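Local coordinates for protein putative prolyl-tRNA synthetase (Leishmania major, PDB 5XIL) that probably joins L-proline to its cognate tRNA at the expense of ATP, as a class II aminoacyl-tRNA synthetase, at residues 22-27 against 348-353. Numbering follows the deposited sequence.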
ATOM      1  N   THR A  22      18.690  12.144 -11.166  1.00 16.60           N
ATOM      2  CA  THR A  22      18.005  13.106 -12.049  1.00 18.18           C
ATOM      3  C   THR A  22      17.814  12.559 -13.448  1.00 18.03           C
ATOM      4  O   THR A  22      16.713  12.549 -13.939  1.00 15.88           O
ATOM      5  CB  THR A  22      18.733  14.465 -12.076  1.00 20.47           C
ATOM      6  OG1 THR A  22      20.083  14.259 -12.453  1.00 30.52           O
ATOM      7  CG2 THR A  22      18.801  15.055 -10.761  1.00 20.19           C
ATOM      8  N   LYS A  23      18.892  12.083 -14.073  1.00 17.02           N
ATOM      9  CA  LYS A  23      18.864  11.540 -15.439  1.00 16.93           C
ATOM     10  C   LYS A  23      18.061  10.267 -15.529  1.00 15.87           C
ATOM     11  O   LYS A  23      17.432  10.036 -16.514  1.00 17.31           O
ATOM     12  CB  LYS A  23      20.292  11.335 -16.000  1.00 17.65           C
ATOM     13  CG  LYS A  23      20.956  12.622 -16.468  1.00 20.54           C
ATOM     14  CD  LYS A  23      22.396  12.313 -16.843  1.00 22.64           C
ATOM     15  CE  LYS A  23      23.075  13.368 -17.704  1.00 26.72           C
ATOM     16  NZ  LYS A  23      24.557  13.067 -17.786  1.00 26.60           N
ATOM     17  N   ALA A  24      18.005   9.470 -14.464  1.00 14.26           N
ATOM     18  CA  ALA A  24      17.217   8.223 -14.459  1.00 14.39           C
ATOM     19  C   ALA A  24      15.756   8.494 -14.121  1.00 15.42           C
ATOM     20  O   ALA A  24      14.952   7.564 -14.055  1.00 14.93           O
ATOM     21  CB  ALA A  24      17.805   7.201 -13.501  1.00 14.21           C
ATOM     22  N   GLU A  25      15.395   9.766 -13.978  1.00 14.44           N
ATOM     23  CA  GLU A  25      14.014  10.152 -13.673  1.00 16.64           C
ATOM     24  C   GLU A  25      13.478   9.618 -12.381  1.00 16.00           C
ATOM     25  O   GLU A  25      12.327   9.270 -12.325  1.00 16.47           O
ATOM     26  CB  GLU A  25      13.072   9.801 -14.831  1.00 17.79           C
ATOM     27  CG  GLU A  25      13.561  10.485 -16.078  1.00 23.29           C
ATOM     28  CD  GLU A  25      12.745  10.136 -17.316  1.00 28.84           C
ATOM     29  OE1 GLU A  25      12.309   8.972 -17.517  1.00 34.04           O
ATOM     30  OE2 GLU A  25      12.601  11.061 -18.079  1.00 29.82           O
ATOM     31  N   MET A  26      14.325   9.541 -11.346  1.00 14.10           N
ATOM     32  CA  MET A  26      13.942   9.071 -10.078  1.00 14.66           C
ATOM     33  C   MET A  26      13.361  10.140  -9.186  1.00 15.60           C
ATOM     34  O   MET A  26      12.436   9.867  -8.444  1.00 13.82           O
ATOM     35  CB  MET A  26      15.086   8.374  -9.359  1.00 16.67           C
ATOM     36  CG  MET A  26      15.457   7.097 -10.109  1.00 20.49           C
ATOM     37  SD  MET A  26      16.868   6.176  -9.466  1.00 24.94           S
ATOM     38  CE  MET A  26      16.135   5.090  -8.276  1.00 25.99           C
ATOM     39  N   ILE A  27      13.904  11.343  -9.272  1.00 16.98           N
ATOM     40  CA  ILE A  27      13.442  12.446  -8.466  1.00 20.55           C
ATOM     41  C   ILE A  27      13.414  13.697  -9.297  1.00 22.53           C
ATOM     42  O   ILE A  27      14.170  13.812 -10.264  1.00 22.80           O
ATOM     43  CB  ILE A  27      14.283  12.753  -7.226  1.00 24.61           C
ATOM     44  CG1 ILE A  27      15.676  13.218  -7.600  1.00 31.05           C
ATOM     45  CG2 ILE A  27      14.405  11.603  -6.258  1.00 27.63           C
ATOM     46  CD1 ILE A  27      16.085  14.341  -6.669  1.00 30.09           C
ATOM     47  N   GLU A 348      19.878   2.789 -20.532  1.00 16.99           N
ATOM     48  CA  GLU A 348      21.095   2.438 -19.815  0.58 17.35           C
ATOM     49  C   GLU A 348      21.214   3.247 -18.551  1.00 16.82           C
ATOM     50  O   GLU A 348      21.507   2.714 -17.475  1.00 16.53           O
ATOM     51  CB  GLU A 348      22.333   2.696 -20.672  0.58 19.01           C
ATOM     52  CG  GLU A 348      23.637   2.277 -20.014  0.58 19.45           C
ATOM     53  CD  GLU A 348      24.752   2.148 -21.021  0.58 22.97           C
ATOM     54  OE1 GLU A 348      25.379   3.170 -21.370  0.58 22.20           O
ATOM     55  OE2 GLU A 348      24.964   1.023 -21.495  0.58 23.31           O
ATOM     56  N   VAL A 349      21.006   4.546 -18.694  1.00 15.74           N
ATOM     57  CA  VAL A 349      21.132   5.406 -17.549  1.00 16.85           C
ATOM     58  C   VAL A 349      20.083   5.105 -16.456  1.00 16.36           C
ATOM     59  O   VAL A 349      20.334   5.241 -15.242  1.00 15.43           O
ATOM     60  CB  VAL A 349      21.071   6.871 -17.987  1.00 18.21           C
ATOM     61  CG1 VAL A 349      21.061   7.764 -16.748  1.00 20.08           C
ATOM     62  CG2 VAL A 349      22.301   7.181 -18.869  1.00 19.71           C
ATOM     63  N   LYS A 350      18.885   4.687 -16.897  1.00 16.89           N
ATOM     64  CA  LYS A 350      17.808   4.312 -15.981  1.00 15.17           C
ATOM     65  C   LYS A 350      18.087   3.012 -15.347  1.00 13.79           C
ATOM     66  O   LYS A 350      17.583   2.736 -14.266  1.00 13.55           O
ATOM     67  CB  LYS A 350      16.447   4.282 -16.667  1.00 16.69           C
ATOM     68  CG  LYS A 350      15.946   5.667 -17.036  1.00 18.86           C
ATOM     69  CD  LYS A 350      14.700   5.659 -17.906  1.00 19.93           C
ATOM     70  CE  LYS A 350      13.505   5.172 -17.123  1.00 23.17           C
ATOM     71  NZ  LYS A 350      13.192   6.234 -16.105  1.00 24.59           N
ATOM     72  N   GLY A 351      18.888   2.172 -15.998  1.00 12.54           N
ATOM     73  CA  GLY A 351      19.234   0.905 -15.426  1.00 12.67           C
ATOM     74  C   GLY A 351      18.288  -0.229 -15.712  1.00 11.89           C
ATOM     75  O   GLY A 351      18.279  -1.203 -14.955  1.00 12.06           O
ATOM     76  N   VAL A 352      17.561  -0.174 -16.832  1.00 11.98           N
ATOM     77  CA  VAL A 352      16.673  -1.255 -17.210  0.73 11.48           C
ATOM     78  C   VAL A 352      17.491  -2.515 -17.275  1.00 10.58           C
ATOM     79  O   VAL A 352      18.521  -2.468 -17.851  1.00 10.10           O
ATOM     80  CB  VAL A 352      16.048  -1.102 -18.588  0.73 12.73           C
ATOM     81  CG1 VAL A 352      15.024  -2.229 -18.757  0.73 11.64           C
ATOM     82  CG2 VAL A 352      15.393   0.228 -18.697  0.73 14.27           C
ATOM     83  N   PRO A 353      17.098  -3.575 -16.582  1.00  9.95           N
ATOM     84  CA  PRO A 353      17.939  -4.760 -16.523  1.00  9.65           C
ATOM     85  C   PRO A 353      18.352  -5.375 -17.908  1.00 11.72           C
ATOM     86  O   PRO A 353      19.501  -5.823 -18.066  1.00 11.78           O
ATOM     87  CB  PRO A 353      17.062  -5.719 -15.758  1.00 10.50           C
ATOM     88  CG  PRO A 353      16.322  -4.900 -14.777  1.00 10.39           C
ATOM     89  CD  PRO A 353      16.092  -3.608 -15.507  1.00 10.63           C
TER
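Val349 meets the end of helix 13-23 through one methyl: its CG1 lies 3.7 Å from Lys23 CB. CG1 stands anti to the Val349 backbone N (chi1 174°), which turns this branch onto the root of the lysine. Beyond that root the Lys23 chain runs extended and leads away, its NZ bonded to Gly4 O and paired with Asp19. Ala24 CB packs beside the carbonyl oxygen, 3.6 Å from Val349 O, and the same methyl rests against Lys350 CA. The closest pair of CA atoms across the contact is Ala24 with Lys350, 4.2 Å apart.

Lys350 supplies the polar part. Its CG passes alongside the Ala24 backbone, and then bends at chi3 and chi4 (both 69°) fold the chain so that NZ reaches two acceptors. NZ donates to Ala24 O at 3.0 Å, approaching from above the carbonyl plane, 47° out of it. It also forms a salt bridge with Glu25 OE1 at 3.2 Å, using the anti lone pair of that oxygen. Glu25 has positive phi and follows the last turn of its helix in a Schellman motif, with Glu25 N bonded back to Thr22 O at 3.1 Å. Trp41 of helix 40-60 adds a cation-pi contact to Lys350 and a bond from its NE1 to Lys350 O. Gly351, also with positive phi, is the C-prime residue of a second Schellman motif, with Val352 N bonded to Trp347 O.

Two helix C-termini thus meet, one from the N-terminal part of the chain and the other from the anticodon-binding domain. Beside Val349 the contact is apolar, methyl against methylene, while the ammonium bridges a backbone carbonyl and a carboxylate. Next to the Glu25 carboxylate and the carbonyl end of helix 13-23, the charged form of Lys350 would probably be favoured.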